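Local coordinates for thioesterase (Streptomyces coelicolor, PDB 3QMW), which probably hydrolyses thioesters as a thioesterase of the prodiginine biosynthetic pathway, using the alpha/beta hydrolase fold, at residues 152-155 and 156-160; 178-181 and 182-186. One frame throughout, in Å; residues are numbered along the deposited sequence.

Contact 1. Residues 152-155 and 156-160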
loop_
_atom_site.group_PDB
_atom_site.type_symbol
_atom_site.label_atom_id
_atom_site.label_comp_id
_atom_site.label_asym_id
_atom_site.label_seq_id
_atom_site.Cartn_x
_atom_site.Cartn_y
_atom_site.Cartn_z
ATOM N N ALA D 152 -24.660 15.637 -23.329
ATOM C CA ALA D 152 -24.943 14.230 -23.015
ATOM C C ALA D 152 -23.695 13.527 -22.485
ATOM O O ALA D 152 -23.764 12.803 -21.492
ATOM C CB ALA D 152 -25.467 13.496 -24.240
ATOM N N LEU D 153 -22.565 13.747 -23.156
ATOM C CA LEU D 153 -21.301 13.115 -22.796
ATOM C C LEU D 153 -20.720 13.705 -21.517
ATOM O O LEU D 153 -19.971 13.041 -20.808
ATOM C CB LEU D 153 -20.296 13.280 -23.935
ATOM C CG LEU D 153 -18.947 12.585 -23.788
ATOM C CD1 LEU D 153 -19.152 11.085 -23.744
ATOM C CD2 LEU D 153 -18.030 12.981 -24.930
ATOM N N ARG D 154 -21.054 14.959 -21.233
ATOM C CA ARG D 154 -20.682 15.564 -19.970
ATOM C C ARG D 154 -21.431 14.861 -18.855
ATOM O O ARG D 154 -20.816 14.373 -17.907
ATOM C CB ARG D 154 -20.990 17.064 -19.950
ATOM C CG ARG D 154 -20.344 17.788 -18.776
ATOM C CD ARG D 154 -20.381 19.312 -18.909
ATOM N NE ARG D 154 -19.439 19.949 -17.976
ATOM C CZ ARG D 154 -19.678 21.035 -17.226
ATOM N NH1 ARG D 154 -20.858 21.659 -17.246
ATOM N NH2 ARG D 154 -18.722 21.497 -16.420
ATOM N N GLU D 155 -22.754 14.787 -18.982
ATOM C CA GLU D 155 -23.583 14.218 -17.923
ATOM C C GLU D 155 -23.275 12.733 -17.680
ATOM O O GLU D 155 -23.377 12.259 -16.551
ATOM C CB GLU D 155 -25.081 14.427 -18.195
ATOM C CG GLU D 155 -25.937 14.289 -16.910
ATOM C CD GLU D 155 -27.439 14.550 -17.107
ATOM O OE1 GLU D 155 -27.978 14.270 -18.210
ATOM O OE2 GLU D 155 -28.082 15.031 -16.141
ATOM N N VAL D 156 -22.882 12.008 -18.723
ATOM C CA VAL D 156 -22.517 10.599 -18.563
ATOM C C VAL D 156 -21.260 10.454 -17.710
ATOM O O VAL D 156 -21.202 9.601 -16.837
ATOM C CB VAL D 156 -22.332 9.877 -19.923
ATOM C CG1 VAL D 156 -21.268 8.779 -19.831
ATOM C CG2 VAL D 156 -23.666 9.313 -20.410
ATOM N N ILE D 157 -20.266 11.296 -17.953
ATOM C CA ILE D 157 -19.048 11.279 -17.150
ATOM C C ILE D 157 -19.319 11.730 -15.711
ATOM O O ILE D 157 -18.720 11.206 -14.770
ATOM C CB ILE D 157 -17.960 12.164 -17.774
ATOM C CG1 ILE D 157 -17.452 11.537 -19.072
ATOM C CG2 ILE D 157 -16.799 12.341 -16.816
ATOM C CD1 ILE D 157 -16.520 10.378 -18.856
ATOM N N ARG D 158 -20.228 12.695 -15.553
ATOM C CA ARG D 158 -20.609 13.211 -14.233
ATOM C C ARG D 158 -21.269 12.148 -13.365
ATOM O O ARG D 158 -20.975 12.054 -12.178
ATOM C CB ARG D 158 -21.566 14.392 -14.368
ATOM C CG ARG D 158 -22.017 14.988 -13.031
ATOM C CD ARG D 158 -22.887 16.235 -13.217
ATOM N NE ARG D 158 -22.237 17.252 -14.054
ATOM C CZ ARG D 158 -22.694 17.713 -15.226
ATOM N NH1 ARG D 158 -23.846 17.284 -15.750
ATOM N NH2 ARG D 158 -21.988 18.636 -15.880
ATOM N N ASP D 159 -22.160 11.361 -13.965
ATOM C CA ASP D 159 -22.900 10.325 -13.244
ATOM C C ASP D 159 -22.036 9.089 -12.971
ATOM O O ASP D 159 -22.414 8.234 -12.169
ATOM C CB ASP D 159 -24.173 9.930 -14.015
ATOM C CG ASP D 159 -25.134 11.101 -14.212
ATOM O OD1 ASP D 159 -25.252 11.961 -13.310
ATOM O OD2 ASP D 159 -25.775 11.165 -15.279
ATOM N N LEU D 160 -20.892 8.995 -13.650
ATOM C CA LEU D 160 -19.887 7.954 -13.376
ATOM C C LEU D 160 -18.807 8.433 -12.400
ATOM O O LEU D 160 -17.946 7.653 -12.014
ATOM C CB LEU D 160 -19.221 7.475 -14.680
ATOM C CG LEU D 160 -20.006 6.566 -15.638
ATOM C CD1 LEU D 160 -19.195 6.274 -16.904
ATOM C CD2 LEU D 160 -20.402 5.262 -14.971
#

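Contact 2. Residues 178-181 and 182-186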
loop_
_atom_site.group_PDB
_atom_site.type_symbol
_atom_site.label_atom_id
_atom_site.label_comp_id
_atom_site.label_asym_id
_atom_site.label_seq_id
_atom_site.Cartn_x
_atom_site.Cartn_y
_atom_site.Cartn_z
ATOM N N LEU D 178 -12.284 17.097 -25.054
ATOM C CA LEU D 178 -13.398 16.356 -25.705
ATOM C C LEU D 178 -13.038 15.582 -26.985
ATOM O O LEU D 178 -13.457 14.435 -27.141
ATOM C CB LEU D 178 -14.582 17.280 -25.996
ATOM C CG LEU D 178 -15.696 17.223 -24.965
ATOM C CD1 LEU D 178 -16.650 18.373 -25.170
ATOM C CD2 LEU D 178 -16.412 15.893 -25.068
ATOM N N PRO D 179 -12.296 16.208 -27.916
ATOM C CA PRO D 179 -11.754 15.437 -29.021
ATOM C C PRO D 179 -11.060 14.156 -28.579
ATOM O O PRO D 179 -11.329 13.081 -29.113
ATOM C CB PRO D 179 -10.737 16.399 -29.658
ATOM C CG PRO D 179 -11.121 17.762 -29.191
ATOM C CD PRO D 179 -12.256 17.645 -28.211
ATOM N N VAL D 180 -10.182 14.284 -27.590
ATOM C CA VAL D 180 -9.299 13.196 -27.184
ATOM C C VAL D 180 -10.084 12.145 -26.434
ATOM O O VAL D 180 -9.805 10.960 -26.566
ATOM C CB VAL D 180 -8.164 13.712 -26.332
ATOM C CG1 VAL D 180 -7.067 12.700 -26.279
ATOM C CG2 VAL D 180 -7.633 15.008 -26.928
ATOM N N LEU D 181 -11.084 12.581 -25.674
ATOM C CA LEU D 181 -12.068 11.672 -25.097
ATOM C C LEU D 181 -12.740 10.858 -26.202
ATOM O O LEU D 181 -12.653 9.629 -26.210
ATOM C CB LEU D 181 -13.117 12.448 -24.296
ATOM C CG LEU D 181 -14.195 11.615 -23.585
ATOM C CD1 LEU D 181 -13.576 10.556 -22.683
ATOM C CD2 LEU D 181 -15.141 12.508 -22.781
ATOM N N ARG D 182 -13.388 11.550 -27.142
ATOM C CA ARG D 182 -14.077 10.897 -28.271
ATOM C C ARG D 182 -13.163 9.924 -29.010
ATOM O O ARG D 182 -13.584 8.832 -29.367
ATOM C CB ARG D 182 -14.605 11.932 -29.274
ATOM C CG ARG D 182 -15.846 12.710 -28.835
ATOM C CD ARG D 182 -16.301 13.652 -29.938
ATOM N NE ARG D 182 -17.222 14.687 -29.466
ATOM C CZ ARG D 182 -18.517 14.498 -29.206
ATOM N NH1 ARG D 182 -19.083 13.299 -29.342
ATOM N NH2 ARG D 182 -19.261 15.514 -28.790
ATOM N N ALA D 183 -11.918 10.318 -29.242
ATOM C CA ALA D 183 -10.964 9.439 -29.909
ATOM C C ALA D 183 -10.555 8.263 -29.006
ATOM O O ALA D 183 -10.325 7.152 -29.492
ATOM C CB ALA D 183 -9.747 10.221 -30.365
ATOM N N ASP D 184 -10.471 8.500 -27.697
ATOM C CA ASP D 184 -10.232 7.409 -26.739
ATOM C C ASP D 184 -11.416 6.439 -26.685
ATOM O O ASP D 184 -11.226 5.227 -26.719
ATOM C CB ASP D 184 -9.966 7.949 -25.323
ATOM C CG ASP D 184 -8.549 8.493 -25.134
ATOM O OD1 ASP D 184 -7.681 8.322 -26.020
ATOM O OD2 ASP D 184 -8.304 9.107 -24.071
ATOM N N LEU D 185 -12.632 6.969 -26.582
ATOM C CA LEU D 185 -13.822 6.121 -26.465
ATOM C C LEU D 185 -14.121 5.311 -27.733
ATOM O O LEU D 185 -14.764 4.263 -27.675
ATOM C CB LEU D 185 -15.063 6.940 -26.089
ATOM C CG LEU D 185 -15.436 7.113 -24.615
ATOM C CD1 LEU D 185 -16.719 7.910 -24.532
ATOM C CD2 LEU D 185 -15.617 5.775 -23.904
ATOM N N ARG D 186 -13.671 5.805 -28.877
ATOM C CA ARG D 186 -13.951 5.147 -30.144
ATOM C C ARG D 186 -13.143 3.863 -30.284
ATOM O O ARG D 186 -13.618 2.884 -30.852
ATOM C CB ARG D 186 -13.655 6.085 -31.318
ATOM C CG ARG D 186 -13.698 5.376 -32.657
ATOM C CD ARG D 186 -14.106 6.270 -33.797
ATOM N NE ARG D 186 -13.736 5.643 -35.061
ATOM C CZ ARG D 186 -14.405 5.762 -36.199
ATOM N NH1 ARG D 186 -13.952 5.135 -37.283
ATOM N NH2 ARG D 186 -15.522 6.490 -36.264
#

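Contact 1. Residues 152-155 and 156-160
A152 O to V156 N and R154 O to R158 N, both 3.0 Å, are i-to-i+4 hydrogen bonds of one alpha-helix; the rung from I157 N to L153 O is weak, at 3.4 Å. R158 is bent at its third torsion (chi3 -54°), which turns its guanidinium back over R154. R158 NH2 rides 3.2 Å above one face of the R154 guanidinium, displaced toward the rim, and R154 CZ lies in the plane of R158 at its edge, the two planes being 85° apart. With R154 NH1 and R158 NH2 3.5 Å apart, the like charges are close, which would probably disfavour the pairing electrostatically. Both arginines also lean on L163. In sequence, helix 150-159 lies between the sheet strands 129-132 and 203-208, where alpha/beta hydrolase thioesterases commonly insert a lid, and R154 reaches A171 and F174 of the next helix. The acidic pair lies one residue along: D159 OD2 approaches E155 CG at 3.5 Å but stands 2.9 Å from E155 O, acceptor against acceptor. E155 OE2 is 4.6 Å from D159 OD2, a spacing that might slightly raise the pKa of both. I157 CG1 packs on L153 O.

Contact 2. Residues 178-181 and 182-186
D184 OD2 is held by two groups, a salt bridge from R67 NH2 and a hydrogen bond from G40 N, while the root of the same carboxylate lies against V180 one turn back. Its CG is anti to the carbonyl carbon (chi1 -78°), which sets it beside the backbone N and close to V180 O, 3.1 Å away. D184 OD1 and OD2 are nearly equidistant from that oxygen at 3.4 and 3.5 Å, so no oxygen is aimed at it; V180 O instead accepts D184 N at 2.8 Å. Without the carboxylate, as with an alanine here, G40 N and the R67 guanidinium would probably lose this mate, and the tie from the helix to the loops after strands 31-36 and 57-61 would weaken. Helix 178-189 belongs to the helical insertion between sheet strands 129-132 and 203-208, consistent with the lid of alpha/beta hydrolases, and L185 comes near, without touching, a probable Ser-His-Asp triad. Along the helix, L185 N reaches L181 O at 2.7 Å with an N-H...O angle of 164°, and L181 CD1 meets L185 CG at 4.4 Å. R182 lays its aliphatic root across L178 O, CG at 3.4 Å, and its extended chain carries the guanidinium to a salt bridge with D150 and to the carbonyls of H146 and L148.

Contact 1 is mostly at the surface, about 20 Å from the chain's centre, and contact 2, at about 16 Å, is partly buried; their own centres are 14 Å apart. Each lies within a single helix, 150-159 and 178-189 respectively, and the two helices meet through L153: its CD2 is 3.3 Å from L178 CD2 and 3.6 Å from L181 CD2, and its CD1 lies 4.1 Å from L185 CD1. The chemistry follows the setting. In 152-160 charged side chains gather beside like charges, whereas in 178-186 they leave the helix for salt bridges, among them one from R182 to D150 at the beginning of the other helix.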